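Side-chain contacts in ThiS/MoaD family protein (PDB 4N6E), which probably carries sulphur as a thiocarboxylate at its C-terminus and delivers it to the thiosugar synthase BexX, its partner in the complex: residues B[26-31]-B[58-63]; B[9-14]-B[44-49]. All blocks are in the same frame, centred on the assembly; numbering follows the deposited sequence.

Contact 1 of 2, residues B[26-31]-B[58-63]; sequences ATVLEI and VYVNDE
Val28, in the first turn of helix 28-38, spreads its two methyls over strand 56-60 and so meets two strand residues with one side chain. CG1 of Val28 lies 4.4 Å from CG1 of Val58, and CG2 of Val28 stands at the same 4.4 Å from CG2 of Val60. The division of labour follows from its torsion: with CG1 anti to the backbone N (chi1 165°), the isopropyl fork opens along the strand, one branch for each valine. Only apolar surface is exchanged, 85 Å² in all. Val28 and Val58 are buried; Leu81 of strand 80-88 touches Val58, while Ala73 packs on Val28.

The solvent side is a different matter, for Ala26, Glu30, Asn61 and Asp62 all lie exposed and the bonds there run within each segment. Thr27 and Glu30 form a capping box at the helix start: Thr27 OG1 accepts from Glu30 N at 3.1 Å, and the return bond from Thr27 N to Glu30 OE1 is weak. The same OE1 of Glu30 takes a further bond from Ala26 N at 2.7 Å, nearly along its C-O axis. On the strand side, the chain turns back through a type I' turn, where Glu63 N bonds to Val60 O at 2.8 Å and the side chain of Asn61 is tied to Thr80 N and Asp79. Between the two valines Tyr59 points away, its ring in a cation-pi contact with a basic side chain of the BexX chain. A helix packed across a mixed sheet in this way is characteristic of the ubiquitin-like beta-grasp fold.

Contact 2 of 2, residues B[9-14]-B[44-49]; sequences TILRTH and ARLVKE
The ring of His14 meets Arg45 obliquely: CE1 of His14 lies 3.7 Å from CD of Arg45, and the two side chains cross at about a right angle. At the rim of the imidazole, in its plane, sits the carbonyl carbon of Leu11, because ND1 of His14 donates to Leu11 O at 3.2 Å with the acceptor in the ring plane, though ND1 stands tilted 32° from the carbonyl plane. The other flat group of the loop, the guanidinium of Arg12, carries Thr9 OG1 over the centre of one face, 3.4 Å above the plane.

Leu11 O is gripped twice from one face of its carbonyl plane, by His14 ND1 and by His14 N, the latter at 3.0 Å. Backbone and ring of one residue thus close the turn together and help to set the rotation of the imidazole. Leu11 itself supplies the apolar half of the contact: its CD2 is 3.7 Å from Arg45 CD, while its CD1 reaches CD2 of Leu46 at 4.5 Å. Arg45 can lie against both partners because its chain bends at chi2 (-111°) and again at chi3 (66°), bringing CG and CD against the leucine methyl and the CE1–NE2 side of the ring. Beyond the two segments, its NH2 forms a salt bridge with an acidic side chain of the BexX chain. With an alanine at His14 the ring's bond to Leu11 O goes, and the Arg45 methylenes would probably lose their cover on that flank and be held mainly by Leu11 and the salt bridge. The contact joins the loop between the first two strands, a hairpin of the ThiS-type beta-grasp fold, to the short helix 42-46, with Arg45 at the interface with the partner chain.

The two contacts illustrate how a small fold is closed by contacts on separate sides. Their centres are 15 Å apart, on opposite sides of the centre of the chain, and their nearest atoms remain about 5 Å apart without touching. Along the sequence the segments alternate, 9-14, 26-31, 44-49, 58-63, so the two closures cross along the chain, and helix 28-38 of contact 1 leads on to helix 42-46 of contact 2. Contact 1 is buried and purely apolar across its segments; contact 2 is partly open. Both also reach the BexX chain, through Tyr59 in the first and Arg45 in the second, consistent with a carrier surface shaped for docking on its synthase.

Contact 1 of 2, residues B[26-31]-B[58-63]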
loop_
_atom_site.group_PDB
_atom_site.type_symbol
_atom_site.label_atom_id
_atom_site.label_comp_id
_atom_site.label_asym_id
_atom_site.label_seq_id
_atom_site.Cartn_x
_atom_site.Cartn_y
_atom_site.Cartn_z
ATOM N N ALA B 26 -22.024 53.308 -16.968
ATOM C CA ALA B 26 -20.786 53.826 -17.556
ATOM C C ALA B 26 -19.538 53.268 -16.876
ATOM O O ALA B 26 -18.529 53.067 -17.541
ATOM C CB ALA B 26 -20.777 55.349 -17.514
ATOM N N THR B 27 -19.600 53.055 -15.561
ATOM C CA THR B 27 -18.540 52.373 -14.837
ATOM C C THR B 27 -18.934 50.912 -14.612
ATOM O O THR B 27 -20.057 50.512 -14.902
ATOM C CB THR B 27 -18.254 53.021 -13.465
ATOM O OG1 THR B 27 -19.428 52.966 -12.647
ATOM C CG2 THR B 27 -17.797 54.467 -13.616
ATOM N N VAL B 28 -17.993 50.117 -14.111
ATOM C CA VAL B 28 -18.271 48.738 -13.740
ATOM C C VAL B 28 -19.286 48.721 -12.611
ATOM O O VAL B 28 -20.190 47.893 -12.608
ATOM C CB VAL B 28 -16.987 48.000 -13.284
ATOM C CG1 VAL B 28 -17.317 46.700 -12.557
ATOM C CG2 VAL B 28 -16.087 47.722 -14.473
ATOM N N LEU B 29 -19.117 49.638 -11.657
ATOM C CA LEU B 29 -19.929 49.669 -10.444
ATOM C C LEU B 29 -21.379 50.057 -10.722
ATOM O O LEU B 29 -22.293 49.627 -10.010
ATOM C CB LEU B 29 -19.318 50.630 -9.422
ATOM C CG LEU B 29 -20.103 50.895 -8.134
ATOM C CD1 LEU B 29 -20.428 49.602 -7.400
ATOM C CD2 LEU B 29 -19.321 51.845 -7.232
ATOM N N GLU B 30 -21.586 50.875 -11.746
ATOM C CA GLU B 30 -22.936 51.201 -12.187
ATOM C C GLU B 30 -23.586 49.963 -12.796
ATOM O O GLU B 30 -24.756 49.695 -12.536
ATOM C CB GLU B 30 -22.937 52.372 -13.183
ATOM C CG GLU B 30 -22.638 53.722 -12.532
ATOM C CD GLU B 30 -22.752 54.898 -13.491
ATOM O OE1 GLU B 30 -22.520 54.728 -14.711
ATOM O OE2 GLU B 30 -23.076 56.003 -13.013
ATOM N N ILE B 31 -22.828 49.205 -13.584
ATOM C CA ILE B 31 -23.336 47.967 -14.193
ATOM C C ILE B 31 -23.687 46.922 -13.132
ATOM O O ILE B 31 -24.572 46.087 -13.339
ATOM C CB ILE B 31 -22.318 47.342 -15.170
ATOM C CG1 ILE B 31 -22.051 48.285 -16.347
ATOM C CG2 ILE B 31 -22.805 45.991 -15.680
ATOM C CD1 ILE B 31 -23.162 48.349 -17.376
ATOM N N VAL B 58 -13.418 40.483 -12.958
ATOM C CA VAL B 58 -14.359 41.052 -13.913
ATOM C C VAL B 58 -13.631 41.538 -15.154
ATOM O O VAL B 58 -12.656 42.259 -15.055
ATOM C CB VAL B 58 -15.138 42.225 -13.306
ATOM C CG1 VAL B 58 -16.010 42.883 -14.366
ATOM C CG2 VAL B 58 -15.973 41.755 -12.117
ATOM N N TYR B 59 -14.129 41.146 -16.321
ATOM C CA TYR B 59 -13.566 41.579 -17.586
ATOM C C TYR B 59 -14.555 42.440 -18.366
ATOM O O TYR B 59 -15.771 42.199 -18.323
ATOM C CB TYR B 59 -13.143 40.367 -18.409
ATOM C CG TYR B 59 -12.131 39.529 -17.683
ATOM C CD1 TYR B 59 -12.535 38.570 -16.748
ATOM C CD2 TYR B 59 -10.773 39.699 -17.904
ATOM C CE1 TYR B 59 -11.606 37.809 -16.058
ATOM C CE2 TYR B 59 -9.836 38.941 -17.223
ATOM C CZ TYR B 59 -10.260 38.000 -16.301
ATOM O OH TYR B 59 -9.340 37.247 -15.624
ATOM N N VAL B 60 -14.014 43.460 -19.047
ATOM C CA VAL B 60 -14.742 44.253 -20.053
ATOM C C VAL B 60 -14.168 43.920 -21.438
ATOM O O VAL B 60 -12.972 44.105 -21.670
ATOM C CB VAL B 60 -14.633 45.763 -19.770
ATOM C CG1 VAL B 60 -15.248 46.582 -20.899
ATOM C CG2 VAL B 60 -15.309 46.096 -18.451
ATOM N N ASN B 61 -15.022 43.425 -22.342
ATOM C CA ASN B 61 -14.587 42.821 -23.623
ATOM C C ASN B 61 -13.240 42.105 -23.485
ATOM O O ASN B 61 -12.290 42.420 -24.200
ATOM C CB ASN B 61 -14.512 43.866 -24.750
ATOM C CG ASN B 61 -15.755 44.742 -24.832
ATOM O OD1 ASN B 61 -16.885 44.247 -24.898
ATOM N ND2 ASN B 61 -15.550 46.059 -24.835
ATOM N N ASP B 62 -13.170 41.175 -22.528
ATOM C CA ASP B 62 -11.981 40.342 -22.267
ATOM C C ASP B 62 -10.730 41.068 -21.690
ATOM O O ASP B 62 -9.635 40.500 -21.673
ATOM C CB ASP B 62 -11.603 39.505 -23.518
ATOM C CG ASP B 62 -12.583 38.332 -23.793
ATOM O OD1 ASP B 62 -13.385 37.949 -22.907
ATOM O OD2 ASP B 62 -12.529 37.781 -24.919
ATOM N N GLU B 63 -10.889 42.287 -21.179
ATOM C CA GLU B 63 -9.783 42.988 -20.517
ATOM C C GLU B 63 -10.033 43.046 -19.018
ATOM O O GLU B 63 -11.065 43.542 -18.581
ATOM C CB GLU B 63 -9.633 44.420 -21.050
ATOM C CG GLU B 63 -8.951 44.547 -22.409
ATOM C CD GLU B 63 -8.731 46.006 -22.822
ATOM O OE1 GLU B 63 -8.247 46.805 -21.977
ATOM O OE2 GLU B 63 -9.041 46.361 -23.990
#

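Contact 2 of 2, residues B[9-14]-B[44-49]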
loop_
_atom_site.group_PDB
_atom_site.type_symbol
_atom_site.label_atom_id
_atom_site.label_comp_id
_atom_site.label_asym_id
_atom_site.label_seq_id
_atom_site.Cartn_x
_atom_site.Cartn_y
_atom_site.Cartn_z
ATOM N N THR B 9 -22.242 29.935 -14.185
ATOM C CA THR B 9 -23.186 28.927 -13.696
ATOM C C THR B 9 -23.456 29.012 -12.201
ATOM O O THR B 9 -24.612 29.013 -11.760
ATOM C CB THR B 9 -22.684 27.511 -14.045
ATOM O OG1 THR B 9 -22.455 27.427 -15.460
ATOM C CG2 THR B 9 -23.704 26.440 -13.644
ATOM N N ILE B 10 -22.382 29.129 -11.433
ATOM C CA ILE B 10 -22.437 29.007 -9.980
ATOM C C ILE B 10 -23.227 30.159 -9.335
ATOM O O ILE B 10 -23.724 30.014 -8.220
ATOM C CB ILE B 10 -21.016 28.904 -9.357
ATOM C CG1 ILE B 10 -20.053 28.076 -10.250
ATOM C CG2 ILE B 10 -21.094 28.279 -7.960
ATOM C CD1 ILE B 10 -19.217 28.847 -11.265
ATOM N N LEU B 11 -23.356 31.285 -10.046
ATOM C CA LEU B 11 -24.085 32.467 -9.553
ATOM C C LEU B 11 -25.469 32.669 -10.189
ATOM O O LEU B 11 -26.213 33.568 -9.789
ATOM C CB LEU B 11 -23.249 33.720 -9.797
ATOM C CG LEU B 11 -21.920 33.806 -9.052
ATOM C CD1 LEU B 11 -21.060 34.910 -9.644
ATOM C CD2 LEU B 11 -22.154 34.055 -7.571
ATOM N N ARG B 12 -25.815 31.827 -11.159
ATOM C CA ARG B 12 -27.105 31.919 -11.839
ATOM C C ARG B 12 -28.313 31.669 -10.904
ATOM O O ARG B 12 -29.452 31.949 -11.272
ATOM C CB ARG B 12 -27.132 30.974 -13.048
ATOM C CG ARG B 12 -26.040 31.272 -14.066
ATOM C CD ARG B 12 -26.091 30.374 -15.294
ATOM N NE ARG B 12 -24.879 30.521 -16.112
ATOM C CZ ARG B 12 -24.519 29.718 -17.117
ATOM N NH1 ARG B 12 -23.397 29.954 -17.786
ATOM N NH2 ARG B 12 -25.273 28.686 -17.476
ATOM N N THR B 13 -28.061 31.150 -9.703
ATOM C CA THR B 13 -29.063 31.126 -8.634
ATOM C C THR B 13 -29.709 32.504 -8.472
ATOM O O THR B 13 -30.933 32.611 -8.399
ATOM C CB THR B 13 -28.442 30.726 -7.271
ATOM O OG1 THR B 13 -27.408 29.757 -7.471
ATOM C CG2 THR B 13 -29.500 30.153 -6.327
ATOM N N HIS B 14 -28.885 33.551 -8.443
ATOM C CA HIS B 14 -29.354 34.915 -8.159
ATOM C C HIS B 14 -30.030 35.585 -9.354
ATOM O O HIS B 14 -30.805 36.521 -9.171
ATOM C CB HIS B 14 -28.199 35.801 -7.701
ATOM C CG HIS B 14 -27.428 35.247 -6.546
ATOM N ND1 HIS B 14 -26.446 34.289 -6.695
ATOM C CD2 HIS B 14 -27.482 35.526 -5.222
ATOM C CE1 HIS B 14 -25.933 33.997 -5.512
ATOM N NE2 HIS B 14 -26.544 34.735 -4.603
ATOM N N ALA B 44 -23.507 41.297 -3.362
ATOM C CA ALA B 44 -22.825 40.809 -2.161
ATOM C C ALA B 44 -21.701 39.813 -2.491
ATOM O O ALA B 44 -20.675 39.776 -1.810
ATOM C CB ALA B 44 -23.831 40.175 -1.212
ATOM N N ARG B 45 -21.900 39.024 -3.543
ATOM C CA ARG B 45 -20.904 38.046 -3.986
ATOM C C ARG B 45 -19.745 38.703 -4.741
ATOM O O ARG B 45 -18.662 38.125 -4.830
ATOM C CB ARG B 45 -21.551 36.993 -4.898
ATOM C CG ARG B 45 -22.817 36.339 -4.345
ATOM C CD ARG B 45 -22.628 34.874 -3.986
ATOM N NE ARG B 45 -21.695 34.683 -2.880
ATOM C CZ ARG B 45 -21.293 33.494 -2.432
ATOM N NH1 ARG B 45 -21.740 32.372 -2.993
ATOM N NH2 ARG B 45 -20.438 33.423 -1.420
ATOM N N LEU B 46 -19.973 39.902 -5.285
ATOM C CA LEU B 46 -18.998 40.555 -6.166
ATOM C C LEU B 46 -18.141 41.621 -5.496
ATOM O O LEU B 46 -16.975 41.777 -5.859
ATOM C CB LEU B 46 -19.708 41.175 -7.364
ATOM C CG LEU B 46 -20.558 40.223 -8.205
ATOM C CD1 LEU B 46 -21.251 40.992 -9.322
ATOM C CD2 LEU B 46 -19.727 39.081 -8.766
ATOM N N VAL B 47 -18.696 42.370 -4.543
ATOM C CA VAL B 47 -17.915 43.432 -3.894
ATOM C C VAL B 47 -17.891 43.258 -2.386
ATOM O O VAL B 47 -18.812 42.705 -1.798
ATOM C CB VAL B 47 -18.386 44.865 -4.287
ATOM C CG1 VAL B 47 -19.289 44.825 -5.521
ATOM C CG2 VAL B 47 -19.083 45.588 -3.136
ATOM N N LYS B 48 -16.814 43.744 -1.780
ATOM C CA LYS B 48 -16.625 43.686 -0.344
ATOM C C LYS B 48 -15.856 44.929 0.072
ATOM O O LYS B 48 -14.735 45.157 -0.397
ATOM C CB LYS B 48 -15.838 42.430 0.025
ATOM C CG LYS B 48 -15.843 42.090 1.507
ATOM C CD LYS B 48 -14.789 41.044 1.842
ATOM C CE LYS B 48 -15.126 40.318 3.134
ATOM N NZ LYS B 48 -13.951 39.604 3.702
ATOM N N GLU B 49 -16.467 45.728 0.947
ATOM C CA GLU B 49 -15.892 46.997 1.424
ATOM C C GLU B 49 -15.451 47.913 0.272
ATOM O O GLU B 49 -14.266 48.257 0.140
ATOM C CB GLU B 49 -14.749 46.738 2.415
ATOM C CG GLU B 49 -15.245 46.379 3.811
ATOM C CD GLU B 49 -14.578 45.139 4.371
ATOM O OE1 GLU B 49 -13.327 45.065 4.347
ATOM O OE2 GLU B 49 -15.317 44.240 4.831
#